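Local coordinates for protein type III pantothenate kinase (Campylobacter jejuni, PDB 2NRH) that probably catalyses the ATP-dependent phosphorylation of pantothenate, the first step of coenzyme A biosynthesis, working as a homodimer, at residues L65-R77 with T97-I111. The protein carries 2 engineered substitutions. Numbering follows the deposited sequence.
Sequences LFDTIYQGLGIDR and TIDIISNSIHLGGFI
Tyr70 and Arg77, both predicted to bind pantothenate in this ASKHA-fold kinase, pack against the beta hairpin of strands 95-102 and 105-113. Arg77, at the start of helix 75-81, makes a salt bridge to Asp99 with two nitrogens: NE meets the syn lone pair of OD2 at 2.9 Å, in the guanidinium plane, while NH2 reaches OD1 at 2.8 Å along a more bent path. A turn at chi3 (63°) swings the guanidinium onto the carboxylate, and Thr97 CB lies over one face of the guanidinium. Asp99 OD1 takes a second bond, from His106 NE2 at 2.8 Å, which arrives from the opposite face of the carboxylate plane. Imidazole suits this place because it has a nitrogen for each side: ND1 is hydrogen-bonded to Thr68 OG1, at a doubtfully short 2.5 Å, and either atom could be the donor. Leu73 CD2 makes a CH-pi contact over the His106 ring, and Phe66 CZ packs 3.5 Å from His106 CB. The backbone follows suit, with His106 N bonded to Asp67 O at 2.9 Å. Gly109, with no side chain, lets its CA lie at the guanidinium edge of Arg77, in plane. Within 65-77, Arg77 NH1 donates to Tyr70 OH at 3.2 Å. Asp99 thus fixes the rotation of the guanidinium, which would make it a second-shell residue if Arg77 binds pantothenate as predicted, and the carboxylate, held between arginine and histidine, is probably kept ionised.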
loop_
_atom_site.group_PDB
_atom_site.type_symbol
_atom_site.label_atom_id
_atom_site.label_comp_id
_atom_site.label_asym_id
_atom_site.label_seq_id
_atom_site.Cartn_x
_atom_site.Cartn_y
_atom_site.Cartn_z
ATOM N N LEU B 65 10.272 -21.768 19.739
ATOM C CA LEU B 65 9.755 -22.855 18.890
ATOM C C LEU B 65 8.318 -22.563 18.381
ATOM O O LEU B 65 7.332 -22.447 19.137
ATOM C CB LEU B 65 9.929 -24.248 19.554
ATOM C CG LEU B 65 11.290 -24.534 20.272
ATOM C CD1 LEU B 65 11.400 -25.944 20.684
ATOM C CD2 LEU B 65 12.588 -24.109 19.485
ATOM N N PHE B 66 8.198 -22.448 17.073
ATOM C CA PHE B 66 7.037 -21.858 16.493
ATOM C C PHE B 66 6.761 -22.588 15.209
ATOM O O PHE B 66 7.607 -22.663 14.367
ATOM C CB PHE B 66 7.342 -20.359 16.270
ATOM C CG PHE B 66 6.232 -19.594 15.646
ATOM C CD1 PHE B 66 5.098 -19.284 16.369
ATOM C CD2 PHE B 66 6.348 -19.147 14.337
ATOM C CE1 PHE B 66 4.079 -18.574 15.799
ATOM C CE2 PHE B 66 5.363 -18.418 13.783
ATOM C CZ PHE B 66 4.199 -18.148 14.500
ATOM N N ASP B 67 5.570 -23.142 15.063
ATOM C CA ASP B 67 5.268 -24.026 13.927
ATOM C C ASP B 67 4.827 -23.237 12.680
ATOM O O ASP B 67 3.706 -22.826 12.579
ATOM C CB ASP B 67 4.223 -25.085 14.347
ATOM C CG ASP B 67 4.093 -26.266 13.346
ATOM O OD1 ASP B 67 4.569 -26.214 12.176
ATOM O OD2 ASP B 67 3.494 -27.302 13.770
ATOM N N THR B 68 5.765 -23.038 11.759
ATOM C CA THR B 68 5.607 -22.256 10.482
ATOM C C THR B 68 6.408 -22.928 9.325
ATOM O O THR B 68 7.383 -23.619 9.581
ATOM C CB THR B 68 6.089 -20.715 10.659
ATOM O OG1 THR B 68 5.756 -19.966 9.486
ATOM C CG2 THR B 68 7.569 -20.604 10.818
ATOM N N ILE B 69 6.018 -22.717 8.072
ATOM C CA ILE B 69 6.851 -23.108 6.906
ATOM C C ILE B 69 7.226 -21.890 6.058
ATOM O O ILE B 69 7.669 -22.017 4.888
ATOM C CB ILE B 69 6.147 -24.112 5.947
ATOM C CG1 ILE B 69 4.786 -23.588 5.503
ATOM C CG2 ILE B 69 6.115 -25.520 6.555
ATOM C CD1 ILE B 69 4.164 -24.413 4.410
ATOM N N TYR B 70 6.926 -20.723 6.619
ATOM C CA TYR B 70 7.176 -19.430 6.009
ATOM C C TYR B 70 8.653 -19.220 6.076
ATOM O O TYR B 70 9.193 -19.037 7.150
ATOM C CB TYR B 70 6.451 -18.313 6.801
ATOM C CG TYR B 70 6.510 -16.902 6.212
ATOM C CD1 TYR B 70 5.332 -16.200 5.908
ATOM C CD2 TYR B 70 7.734 -16.263 5.981
ATOM C CE1 TYR B 70 5.374 -14.908 5.392
ATOM C CE2 TYR B 70 7.801 -14.997 5.481
ATOM C CZ TYR B 70 6.627 -14.308 5.195
ATOM O OH TYR B 70 6.716 -13.030 4.707
ATOM N N GLN B 71 9.297 -19.227 4.914
ATOM C CA GLN B 71 10.754 -19.085 4.833
ATOM C C GLN B 71 11.302 -17.783 5.439
ATOM O O GLN B 71 10.923 -16.690 5.058
ATOM C CB GLN B 71 11.210 -19.173 3.371
ATOM C CG GLN B 71 10.659 -20.371 2.587
ATOM C CD GLN B 71 10.990 -20.284 1.100
ATOM O OE1 GLN B 71 11.776 -19.414 0.654
ATOM N NE2 GLN B 71 10.388 -21.179 0.311
ATOM N N GLY B 72 12.212 -17.913 6.366
ATOM C CA GLY B 72 12.852 -16.745 6.942
ATOM C C GLY B 72 11.952 -15.820 7.754
ATOM O O GLY B 72 12.296 -14.661 7.936
ATOM N N LEU B 73 10.814 -16.316 8.265
ATOM C CA LEU B 73 9.908 -15.479 9.082
ATOM C C LEU B 73 10.691 -14.626 10.118
ATOM O O LEU B 73 11.617 -15.137 10.775
ATOM C CB LEU B 73 8.885 -16.374 9.766
ATOM C CG LEU B 73 7.768 -15.670 10.554
ATOM C CD1 LEU B 73 7.012 -14.582 9.717
ATOM C CD2 LEU B 73 6.831 -16.738 11.054
ATOM N N GLY B 74 10.383 -13.332 10.233
ATOM C CA GLY B 74 11.138 -12.453 11.127
ATOM C C GLY B 74 10.870 -12.809 12.578
ATOM O O GLY B 74 9.735 -13.134 12.971
ATOM N N ILE B 75 11.921 -12.776 13.383
ATOM C CA ILE B 75 11.794 -13.075 14.833
ATOM C C ILE B 75 10.829 -12.119 15.514
ATOM O O ILE B 75 10.173 -12.441 16.527
ATOM C CB ILE B 75 13.216 -13.152 15.547
ATOM C CG1 ILE B 75 13.072 -13.746 16.960
ATOM C CG2 ILE B 75 13.906 -11.789 15.628
ATOM C CD1 ILE B 75 12.045 -14.881 17.056
ATOM N N ASP B 76 10.746 -10.915 14.981
ATOM C CA ASP B 76 9.754 -9.965 15.524
ATOM C C ASP B 76 8.293 -10.408 15.366
ATOM O O ASP B 76 7.481 -10.259 16.269
ATOM C CB ASP B 76 9.975 -8.567 14.954
ATOM C CG ASP B 76 9.893 -8.525 13.444
ATOM O OD1 ASP B 76 10.111 -9.548 12.699
ATOM O OD2 ASP B 76 9.614 -7.408 12.977
ATOM N N ARG B 77 7.952 -10.933 14.195
ATOM C CA ARG B 77 6.622 -11.515 13.942
ATOM C C ARG B 77 6.410 -12.795 14.766
ATOM O O ARG B 77 5.341 -12.991 15.328
ATOM C CB ARG B 77 6.466 -11.779 12.450
ATOM C CG ARG B 77 6.529 -10.467 11.683
ATOM C CD ARG B 77 6.610 -10.637 10.163
ATOM N NE ARG B 77 5.462 -11.272 9.553
ATOM C CZ ARG B 77 5.423 -11.704 8.295
ATOM N NH1 ARG B 77 6.434 -11.497 7.469
ATOM N NH2 ARG B 77 4.331 -12.272 7.828
ATOM N N THR B 97 2.555 -6.022 9.105
ATOM C CA THR B 97 2.552 -7.481 8.871
ATOM C C THR B 97 1.308 -8.089 9.496
ATOM O O THR B 97 0.909 -7.702 10.580
ATOM C CB THR B 97 3.805 -8.129 9.425
ATOM O OG1 THR B 97 3.850 -7.901 10.845
ATOM C CG2 THR B 97 5.014 -7.495 8.745
ATOM N N ILE B 98 0.649 -8.964 8.743
ATOM C CA ILE B 98 -0.577 -9.648 9.186
ATOM C C ILE B 98 -0.298 -11.144 9.209
ATOM O O ILE B 98 -0.008 -11.748 8.201
ATOM C CB ILE B 98 -1.781 -9.312 8.256
ATOM C CG1 ILE B 98 -2.077 -7.823 8.212
ATOM C CG2 ILE B 98 -3.069 -9.950 8.776
ATOM C CD1 ILE B 98 -1.535 -7.087 7.037
ATOM N N ASP B 99 -0.338 -11.749 10.370
ATOM C CA ASP B 99 -0.060 -13.199 10.496
ATOM C C ASP B 99 -1.255 -13.976 11.064
ATOM O O ASP B 99 -1.978 -13.517 11.962
ATOM C CB ASP B 99 1.183 -13.424 11.349
ATOM C CG ASP B 99 2.485 -13.032 10.617
ATOM O OD1 ASP B 99 2.853 -13.769 9.660
ATOM O OD2 ASP B 99 3.120 -11.998 11.014
ATOM N N ILE B 100 -1.441 -15.180 10.560
ATOM C CA ILE B 100 -2.614 -15.961 10.936
ATOM C C ILE B 100 -2.271 -17.195 11.745
ATOM O O ILE B 100 -1.545 -18.065 11.273
ATOM C CB ILE B 100 -3.499 -16.298 9.699
ATOM C CG1 ILE B 100 -3.982 -14.986 9.003
ATOM C CG2 ILE B 100 -4.728 -17.128 10.140
ATOM C CD1 ILE B 100 -2.943 -14.246 8.190
ATOM N N ILE B 101 -2.785 -17.240 12.982
ATOM C CA ILE B 101 -2.575 -18.360 13.891
ATOM C C ILE B 101 -3.875 -19.171 14.114
ATOM O O ILE B 101 -5.000 -18.637 14.294
ATOM C CB ILE B 101 -1.979 -17.894 15.249
ATOM C CG1 ILE B 101 -0.842 -16.844 15.039
ATOM C CG2 ILE B 101 -1.505 -19.093 16.116
ATOM C CD1 ILE B 101 0.449 -17.354 14.351
ATOM N N SER B 102 -3.710 -20.486 14.058
ATOM C CA SER B 102 -4.811 -21.388 14.284
ATOM C C SER B 102 -4.233 -22.549 15.001
ATOM O O SER B 102 -3.424 -23.272 14.458
ATOM C CB SER B 102 -5.451 -21.854 13.000
ATOM O OG SER B 102 -6.477 -22.787 13.312
ATOM N N ASN B 103 -4.594 -22.668 16.273
ATOM C CA ASN B 103 -4.208 -23.825 16.993
ATOM C C ASN B 103 -2.706 -23.890 17.236
ATOM O O ASN B 103 -2.089 -24.976 17.190
ATOM C CB ASN B 103 -4.713 -25.073 16.270
ATOM C CG ASN B 103 -5.348 -26.038 17.209
ATOM O OD1 ASN B 103 -4.730 -27.025 17.604
ATOM N ND2 ASN B 103 -6.549 -25.714 17.654
ATOM N N SER B 104 -2.148 -22.717 17.546
ATOM C CA SER B 104 -0.746 -22.570 17.720
ATOM C C SER B 104 0.021 -22.945 16.444
ATOM O O SER B 104 1.203 -23.317 16.539
ATOM C CB SER B 104 -0.237 -23.464 18.909
ATOM O OG SER B 104 -0.688 -23.037 20.194
ATOM N N ILE B 105 -0.621 -22.898 15.278
ATOM C CA ILE B 105 0.094 -23.075 13.988
ATOM C C ILE B 105 0.019 -21.826 13.128
ATOM O O ILE B 105 -1.022 -21.186 13.036
ATOM C CB ILE B 105 -0.409 -24.314 13.206
ATOM C CG1 ILE B 105 -0.119 -25.586 14.032
ATOM C CG2 ILE B 105 0.345 -24.490 11.854
ATOM C CD1 ILE B 105 -0.933 -26.770 13.649
ATOM N N HIS B 106 1.139 -21.465 12.517
ATOM C CA HIS B 106 1.262 -20.263 11.686
ATOM C C HIS B 106 0.861 -20.687 10.298
ATOM O O HIS B 106 1.524 -21.514 9.666
ATOM C CB HIS B 106 2.709 -19.712 11.732
ATOM C CG HIS B 106 2.930 -18.492 10.871
ATOM N ND1 HIS B 106 3.825 -18.472 9.819
ATOM C CD2 HIS B 106 2.344 -17.273 10.880
ATOM C CE1 HIS B 106 3.775 -17.295 9.216
ATOM N NE2 HIS B 106 2.885 -16.552 9.839
ATOM N N LEU B 107 -0.289 -20.176 9.869
ATOM C CA LEU B 107 -0.891 -20.519 8.612
ATOM C C LEU B 107 -0.311 -19.690 7.445
ATOM O O LEU B 107 -0.587 -19.948 6.267
ATOM C CB LEU B 107 -2.408 -20.296 8.716
ATOM C CG LEU B 107 -3.239 -21.131 9.727
ATOM C CD1 LEU B 107 -4.717 -20.775 9.618
ATOM C CD2 LEU B 107 -3.089 -22.644 9.614
ATOM N N GLY B 108 0.486 -18.670 7.729
ATOM C CA GLY B 108 0.856 -17.795 6.625
ATOM C C GLY B 108 0.666 -16.382 7.091
ATOM O O GLY B 108 0.213 -16.159 8.206
ATOM N N GLY B 109 1.068 -15.433 6.275
ATOM C CA GLY B 109 0.980 -14.024 6.666
ATOM C C GLY B 109 1.339 -13.140 5.486
ATOM O O GLY B 109 1.827 -13.635 4.434
ATOM N N PHE B 110 1.112 -11.840 5.633
ATOM C CA PHE B 110 1.469 -10.922 4.545
ATOM C C PHE B 110 1.799 -9.529 5.011
ATOM O O PHE B 110 1.583 -9.184 6.175
ATOM C CB PHE B 110 0.406 -10.873 3.456
ATOM C CG PHE B 110 -0.952 -10.504 3.955
ATOM C CD1 PHE B 110 -1.428 -9.187 3.786
ATOM C CD2 PHE B 110 -1.772 -11.470 4.580
ATOM C CE1 PHE B 110 -2.701 -8.822 4.260
ATOM C CE2 PHE B 110 -3.068 -11.129 5.032
ATOM C CZ PHE B 110 -3.549 -9.800 4.889
ATOM N N ILE B 111 2.292 -8.740 4.059
ATOM C CA ILE B 111 2.956 -7.471 4.360
ATOM C C ILE B 111 2.403 -6.335 3.509
ATOM O O ILE B 111 2.080 -6.448 2.263
ATOM C CB ILE B 111 4.545 -7.561 4.191
ATOM C CG1 ILE B 111 5.109 -8.773 4.915
ATOM C CG2 ILE B 111 5.261 -6.251 4.604
ATOM C CD1 ILE B 111 6.475 -9.120 4.442
HETATM O O HOH W 1 3.684 -20.979 7.869
#